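Lipid A deacylase PagL (Pseudomonas aeruginosa, PDB 2ERV) removes the 3-position primary fatty acyl chain of lipid A in the bacterial outer membrane by hydrolysing its ester bond. Local coordinates at residues L98-S101 against L102-E105. Residues are numbered along the deposited sequence; the frame is centred on the assembly and turned at random.
Sequences LGSS and LNFE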
loop_
_atom_site.group_PDB
_atom_site.type_symbol
_atom_site.label_atom_id
_atom_site.label_comp_id
_atom_site.label_asym_id
_atom_site.label_seq_id
_atom_site.Cartn_x
_atom_site.Cartn_y
_atom_site.Cartn_z
ATOM N N LEU A 98 5.454 16.772 5.793
ATOM C CA LEU A 98 6.271 15.913 4.937
ATOM C C LEU A 98 7.440 16.626 4.251
ATOM O O LEU A 98 8.369 15.971 3.753
ATOM C CB LEU A 98 5.400 15.279 3.872
ATOM C CG LEU A 98 4.200 14.457 4.356
ATOM C CD1 LEU A 98 3.491 13.940 3.146
ATOM C CD2 LEU A 98 4.766 13.325 5.199
ATOM N N GLY A 99 7.362 17.954 4.158
ATOM C CA GLY A 99 8.414 18.732 3.486
ATOM C C GLY A 99 8.199 18.840 1.993
ATOM O O GLY A 99 8.235 19.937 1.421
ATOM N N SER A 100 7.964 17.697 1.365
ATOM C CA SER A 100 7.714 17.619 -0.064
ATOM C C SER A 100 6.379 16.911 -0.353
ATOM O O SER A 100 5.934 16.073 0.436
ATOM C CB SER A 100 8.851 16.871 -0.751
ATOM O OG SER A 100 8.963 15.529 -0.311
ATOM N N SER A 101 5.773 17.264 -1.484
ATOM C CA SER A 101 4.619 16.591 -2.076
ATOM C C SER A 101 5.044 15.216 -2.576
ATOM O O SER A 101 4.340 14.222 -2.362
ATOM C CB SER A 101 4.088 17.390 -3.289
ATOM O OG SER A 101 3.277 16.502 -4.110
ATOM N N LEU A 102 6.202 15.149 -3.231
ATOM C CA LEU A 102 6.730 13.892 -3.746
ATOM C C LEU A 102 7.467 13.091 -2.667
ATOM O O LEU A 102 8.304 13.649 -1.911
ATOM C CB LEU A 102 7.687 14.120 -4.912
ATOM C CG LEU A 102 7.273 15.010 -6.085
ATOM C CD1 LEU A 102 8.445 15.024 -7.090
ATOM C CD2 LEU A 102 6.022 14.465 -6.723
ATOM N N ASN A 103 7.167 11.783 -2.615
ATOM C CA ASN A 103 7.660 10.931 -1.540
ATOM C C ASN A 103 7.807 9.517 -2.046
ATOM O O ASN A 103 7.144 9.140 -3.021
ATOM C CB ASN A 103 6.696 10.942 -0.333
ATOM C CG ASN A 103 6.805 12.203 0.511
ATOM O OD1 ASN A 103 7.703 12.308 1.344
ATOM N ND2 ASN A 103 5.906 13.164 0.297
ATOM N N PHE A 104 8.639 8.718 -1.365
ATOM C CA PHE A 104 8.720 7.292 -1.662
ATOM C C PHE A 104 7.583 6.618 -0.894
ATOM O O PHE A 104 7.064 7.177 0.059
ATOM C CB PHE A 104 10.056 6.708 -1.198
ATOM C CG PHE A 104 11.278 7.336 -1.858
ATOM C CD1 PHE A 104 11.780 6.814 -3.045
ATOM C CD2 PHE A 104 11.933 8.410 -1.267
ATOM C CE1 PHE A 104 12.905 7.389 -3.663
ATOM C CE2 PHE A 104 13.083 8.984 -1.876
ATOM C CZ PHE A 104 13.550 8.460 -3.089
ATOM N N GLU A 105 7.199 5.434 -1.337
ATOM C CA GLU A 105 6.210 4.606 -0.662
ATOM C C GLU A 105 6.902 3.298 -0.362
ATOM O O GLU A 105 7.306 2.647 -1.303
ATOM C CB GLU A 105 5.063 4.270 -1.622
ATOM C CG GLU A 105 3.950 3.409 -1.008
ATOM C CD GLU A 105 2.822 3.117 -1.996
ATOM O OE1 GLU A 105 3.135 2.581 -3.092
ATOM O OE2 GLU A 105 1.617 3.451 -1.694
#
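Ser100 OG donates to the main-chain oxygen of the residue two further on, with 2.6 Å between Ser100 OG and Leu102 O. The hydroxyl approaches 22° out of the carbonyl plane, and a chi1 of 63°, which sets OG between its own backbone N and carbonyl carbon, brings it within bonding distance of Leu102 O. The amide of Asn103 folds back over the turn: its ND2 lies 2.9 Å from Ser100 O, well above that carbonyl's plane, and the N-H...O angle of 137° marks a bent bond. A weak bond joins Asn103 ND2 to Ser101 O at 3.3 Å, so ND2 reaches two successive carbonyls, the second only weakly, where the loop becomes strand. Packing is slight by comparison: Leu98 CD1 rests 3.8 Å from Asn103 ND2, giving the buried amide an apolar neighbour.

Outside the turn, Ser100 OG also bonds to Asn129 ND2, a residue critical for activity, consistent with a second-shell position beside the charge relay residue Ser128, whose side chain is about 5 Å from that of Asn103 at the nearest atoms. Ser101 OG bonds to Phe88 O. Main-chain bonds of Ser101 with Phe88 and Asn103 with Ala86 pair strand 102-114 antiparallel to 75-88; strand 119-128 also pairs with 102-114 in this membrane beta-barrel.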